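Local coordinates for A197 (Sulfolobus turreted icosahedral virus, PDB 2C0N), which is probably a glycosyltransferase of the GT-A fold, transferring a sugar to an acceptor not yet identified, at residues L15-F20 with L60-V65; Y90-R95 with A170-D175. One frame throughout, in Å; residues are numbered along the deposited sequence.

Contact 1: residues L15-F20 with L60-V65; sequences LPLIDF and LDEDVV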
# COMPACT_ATOMS: atom_id res chain seq x y z
N LEU A 15 1.35 5.64 2.79
CA LEU A 15 2.33 5.77 1.72
C LEU A 15 3.76 5.62 2.18
O LEU A 15 4.58 4.97 1.50
CB LEU A 15 2.14 7.11 0.98
CG LEU A 15 1.39 6.99 -0.36
CD1 LEU A 15 0.01 6.35 -0.25
CD2 LEU A 15 1.36 8.35 -1.05
N PRO A 16 4.12 6.28 3.27
CA PRO A 16 5.52 6.13 3.72
C PRO A 16 5.95 4.67 3.95
O PRO A 16 7.10 4.34 3.69
CB PRO A 16 5.56 6.97 5.00
CG PRO A 16 4.44 7.97 4.79
CD PRO A 16 3.38 7.25 4.10
N LEU A 17 5.05 3.81 4.43
CA LEU A 17 5.37 2.38 4.55
C LEU A 17 5.44 1.67 3.19
O LEU A 17 6.36 0.90 2.96
CB LEU A 17 4.45 1.66 5.57
CG LEU A 17 4.73 0.16 5.76
CD1 LEU A 17 6.03 -0.02 6.34
CD2 LEU A 17 3.68 -0.41 6.63
N ILE A 18 4.55 1.99 2.25
CA ILE A 18 4.64 1.48 0.90
C ILE A 18 5.98 1.79 0.31
O ILE A 18 6.62 0.92 -0.32
CB ILE A 18 3.53 2.01 0.04
CG1 ILE A 18 2.20 1.55 0.60
CG2 ILE A 18 3.63 1.51 -1.43
CD1 ILE A 18 1.06 2.14 -0.12
N ASP A 19 6.44 3.02 0.51
CA ASP A 19 7.75 3.43 -0.04
C ASP A 19 8.90 2.62 0.53
O ASP A 19 9.79 2.18 -0.22
CB ASP A 19 7.97 4.92 0.19
CG ASP A 19 8.91 5.53 -0.82
OD1 ASP A 19 8.90 5.12 -2.01
OD2 ASP A 19 9.68 6.39 -0.39
N PHE A 20 8.89 2.40 1.84
CA PHE A 20 9.87 1.56 2.48
C PHE A 20 9.83 0.15 1.87
O PHE A 20 10.89 -0.44 1.57
CB PHE A 20 9.59 1.47 3.99
CG PHE A 20 10.30 0.34 4.65
CD1 PHE A 20 11.65 0.44 4.94
CD2 PHE A 20 9.66 -0.83 4.92
CE1 PHE A 20 12.32 -0.61 5.60
CE2 PHE A 20 10.31 -1.84 5.56
CZ PHE A 20 11.64 -1.74 5.87
N LEU A 60 6.22 -5.73 11.86
CA LEU A 60 6.28 -4.31 11.61
C LEU A 60 4.88 -3.78 11.60
O LEU A 60 4.09 -4.19 10.76
CB LEU A 60 6.98 -4.03 10.26
CG LEU A 60 7.31 -2.57 9.92
CD1 LEU A 60 8.27 -2.00 10.90
CD2 LEU A 60 7.90 -2.51 8.52
N ASP A 61 4.56 -2.92 12.59
CA ASP A 61 3.23 -2.32 12.67
C ASP A 61 3.09 -1.43 11.45
O ASP A 61 4.07 -0.88 10.94
CB ASP A 61 3.07 -1.50 13.94
CG ASP A 61 2.77 -2.35 15.16
OD1 ASP A 61 2.45 -3.56 15.04
OD2 ASP A 61 2.85 -1.77 16.25
N GLU A 62 1.87 -1.33 10.95
CA GLU A 62 1.61 -0.56 9.73
C GLU A 62 1.92 0.94 9.88
O GLU A 62 2.04 1.67 8.90
CB GLU A 62 0.18 -0.80 9.28
CG GLU A 62 -0.26 -0.04 8.03
CD GLU A 62 -0.77 1.37 8.31
OE1 GLU A 62 -1.20 1.62 9.46
OE2 GLU A 62 -0.72 2.23 7.39
N ASP A 63 2.01 1.43 11.12
CA ASP A 63 2.40 2.83 11.34
C ASP A 63 3.87 3.00 11.74
O ASP A 63 4.26 4.07 12.18
CB ASP A 63 1.46 3.52 12.35
CG ASP A 63 1.28 2.77 13.64
OD1 ASP A 63 2.00 1.78 13.85
OD2 ASP A 63 0.37 3.20 14.45
N VAL A 64 4.67 1.96 11.59
CA VAL A 64 6.08 2.03 11.90
C VAL A 64 6.89 1.88 10.60
O VAL A 64 6.72 0.92 9.86
CB VAL A 64 6.46 0.93 12.95
CG1 VAL A 64 7.97 0.89 13.16
CG2 VAL A 64 5.72 1.16 14.27
N VAL A 65 7.75 2.87 10.31
CA VAL A 65 8.48 2.92 9.06
C VAL A 65 9.96 3.01 9.34
O VAL A 65 10.46 4.05 9.77
CB VAL A 65 8.07 4.13 8.17
CG1 VAL A 65 8.85 4.13 6.86
CG2 VAL A 65 6.61 4.07 7.87

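Contact 2: residues Y90-R95 with A170-D175; sequences YLKTLR and AYHFID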
# COMPACT_ATOMS: atom_id res chain seq x y z
N TYR A 90 9.53 5.81 18.91
CA TYR A 90 8.89 6.47 20.04
C TYR A 90 7.40 6.16 20.05
O TYR A 90 6.71 6.33 19.03
CB TYR A 90 9.09 7.99 20.00
CG TYR A 90 9.12 8.54 21.39
CD1 TYR A 90 10.29 8.48 22.12
CD2 TYR A 90 7.96 9.06 22.02
CE1 TYR A 90 10.35 8.91 23.43
CE2 TYR A 90 8.02 9.51 23.37
CZ TYR A 90 9.24 9.44 24.04
OH TYR A 90 9.40 9.87 25.35
N LEU A 91 6.91 5.77 21.21
CA LEU A 91 5.51 5.37 21.34
C LEU A 91 4.55 6.55 21.21
O LEU A 91 4.81 7.66 21.71
CB LEU A 91 5.30 4.64 22.68
CG LEU A 91 6.09 3.34 22.93
CD1 LEU A 91 5.96 2.84 24.35
CD2 LEU A 91 5.64 2.23 21.98
N LYS A 92 3.41 6.28 20.55
CA LYS A 92 2.33 7.26 20.39
C LYS A 92 1.54 7.46 21.68
O LYS A 92 0.73 8.38 21.78
CB LYS A 92 1.38 6.88 19.24
CG LYS A 92 1.87 7.34 17.87
CD LYS A 92 0.90 7.16 16.75
CE LYS A 92 0.62 5.77 16.39
NZ LYS A 92 -0.22 5.71 15.17
N THR A 93 1.76 6.57 22.65
CA THR A 93 1.31 6.76 24.02
C THR A 93 2.13 7.84 24.76
O THR A 93 1.78 8.24 25.87
CB THR A 93 1.40 5.46 24.83
OG1 THR A 93 2.76 5.01 24.89
CG2 THR A 93 0.47 4.40 24.24
N LEU A 94 3.23 8.24 24.13
CA LEU A 94 4.19 9.21 24.65
C LEU A 94 4.91 8.75 25.91
O LEU A 94 5.44 9.58 26.66
CB LEU A 94 3.53 10.56 24.87
CG LEU A 94 2.71 11.04 23.66
CD1 LEU A 94 2.08 12.38 23.97
CD2 LEU A 94 3.57 11.15 22.44
N ARG A 95 4.92 7.45 26.13
CA ARG A 95 5.42 6.90 27.40
C ARG A 95 6.93 6.61 27.33
O ARG A 95 7.58 6.43 28.36
CB ARG A 95 4.61 5.65 27.78
CG ARG A 95 3.17 5.93 28.19
CD ARG A 95 2.47 4.71 28.76
NE ARG A 95 1.04 4.89 29.10
CZ ARG A 95 0.41 4.24 30.09
NH1 ARG A 95 1.08 3.40 30.88
NH2 ARG A 95 -0.89 4.45 30.34
N ALA A 170 13.09 3.73 13.55
CA ALA A 170 11.91 3.93 12.70
C ALA A 170 11.12 5.17 13.09
O ALA A 170 11.11 5.56 14.27
CB ALA A 170 11.01 2.69 12.82
N TYR A 171 10.39 5.73 12.13
CA TYR A 171 9.36 6.73 12.42
C TYR A 171 8.09 6.02 12.87
O TYR A 171 7.79 4.92 12.38
CB TYR A 171 9.03 7.53 11.16
CG TYR A 171 10.23 8.19 10.57
CD1 TYR A 171 10.90 9.20 11.25
CD2 TYR A 171 10.74 7.75 9.37
CE1 TYR A 171 12.02 9.79 10.70
CE2 TYR A 171 11.85 8.31 8.82
CZ TYR A 171 12.49 9.32 9.48
OH TYR A 171 13.60 9.81 8.86
N HIS A 172 7.29 6.69 13.72
CA HIS A 172 6.02 6.17 14.19
C HIS A 172 4.97 7.18 13.74
O HIS A 172 4.85 8.24 14.30
CB HIS A 172 6.05 6.03 15.73
CG HIS A 172 5.05 5.07 16.28
ND1 HIS A 172 4.31 4.20 15.49
CD2 HIS A 172 4.65 4.85 17.55
CE1 HIS A 172 3.50 3.51 16.27
NE2 HIS A 172 3.70 3.86 17.52
N PHE A 173 4.29 6.84 12.67
CA PHE A 173 3.35 7.73 12.05
C PHE A 173 2.07 7.88 12.82
O PHE A 173 1.53 6.90 13.34
CB PHE A 173 3.07 7.27 10.61
CG PHE A 173 4.09 7.73 9.67
CD1 PHE A 173 5.31 7.05 9.52
CD2 PHE A 173 3.91 8.91 8.99
CE1 PHE A 173 6.31 7.54 8.68
CE2 PHE A 173 4.92 9.42 8.16
CZ PHE A 173 6.14 8.72 8.00
N ILE A 174 1.60 9.12 12.89
CA ILE A 174 0.39 9.48 13.59
C ILE A 174 -0.76 9.52 12.60
O ILE A 174 -1.78 8.88 12.79
CB ILE A 174 0.54 10.81 14.36
CG1 ILE A 174 1.71 10.73 15.35
CG2 ILE A 174 -0.71 11.13 15.13
CD1 ILE A 174 2.22 12.13 15.78
N ASP A 175 -0.59 10.27 11.53
CA ASP A 175 -1.49 10.19 10.41
C ASP A 175 -0.69 9.70 9.22
O ASP A 175 0.33 9.05 9.40
CB ASP A 175 -2.28 11.51 10.22
CG ASP A 175 -1.44 12.67 9.78
OD1 ASP A 175 -0.26 12.45 9.53
OD2 ASP A 175 -1.96 13.82 9.64
O HOH W 1 9.91 7.01 16.27

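Contact 1: residues L15-F20 with L60-V65
Leu-17 and Val-65 mark the closest backbone approach, their CA atoms 5.5 Å apart, where the first turns of helix 15-23 lie against the type I turn Asp-61 to Val-64 and the strand that follows it. No hydrogen bond crosses; the join is apolar. Leu-17 packs against the turn. With CG anti to the backbone N (chi1 -180°), its CD2 lies 3.5 Å from Glu-62 O, while CD1 lies 3.7 Å from Val-64 O and 3.8 Å from Leu-60 CD2, the two leucines lying alongside and pointing opposite ways. Leu-60 CD2 also meets Phe-20 CE2, approaching that ring obliquely at 3.9 Å. A beta-branched residue suits position 65, because its two methyls separate over the helix: Val-65 CG2 packs beside the start of Leu-17, 3.8 Å from Leu-17 N, and Val-65 CG1 spans from Pro-16 O to Phe-20 CB. Proline is at home here, in a first helical turn where its missing N-H costs little. The helix thus packs against the central sheet: Leu-17 continues onto Ile-7 of strand 3-8, Pro-16 and Val-65 share Phe-173 of strand 162-173, and Glu-62 turns its carboxylate to Arg-14.

Contact 2: residues Y90-R95 with A170-D175
Lys-92 NZ is gripped by two acceptors: Phe-173 O, which it reaches at 2.8 Å within the carbonyl plane and with a C=O...N angle of 153°, and the carboxylate of Asp-63, outside the two segments, which pairs with it in a salt bridge. To get there the lysine chain runs out past His-172 and bends about the CG-CD bond (chi3 -68°). On the way CE settles over one face of the imidazole, 3.9 Å from the ring centroid and offset toward the rim, a CH-pi contact made by a methylene that the neighbouring ammonium probably polarises. Lys-92 CD meanwhile passes Ile-174 CG1 at 3.9 Å, the two side chains running antiparallel alongside each other. A lysine suits this place because its long apolar stem can lie on a ring and a side chain while its tip serves the polar atoms beyond.

An edge of the same imidazole faces the start of 90-95. Tyr-90 O lies in the ring plane, 2.9 Å from His-172 CD2; this buried carbonyl has no conventional partner, so the weakly polar C-H of the ring is what faces it. The ring's ND1 makes a weak hydrogen bond to Asp-63 O, and Tyr-89 meets the ring edge-to-face. Farther along, a water accepts from Tyr-90 N and donates to Ala-170 O at 2.7 Å, bridging the backbones where they part. Taken together, one cationic chain ties a loop to a strand end and to an acidic turn, and the Asp-63 carboxylate, with the carbonyl dipole of Phe-173, would tend to keep it protonated.

In the fold
Contact 1 and contact 2 have centres about 12 Å apart and meet through neighbouring strands 64-66 and 162-173 of one sheet. Asp-63 links them: its OD2 forms a salt bridge to Lys-92 NZ at 2.7 Å, and its O probably accepts a hydrogen bond from Phe-173 N at 2.8 Å. The turn on which Leu-17 packs in contact 1 therefore also supplies the carboxylate held in contact 2. The sequence Asp-61, Glu-62, Asp-63 matches the DXD motif, which in many GT-A enzymes helps bind a metal and the sugar nucleotide, consistent with a nearby active site. The nickel seen here instead sits on His-198 and His-200 in the C-terminal histidine run.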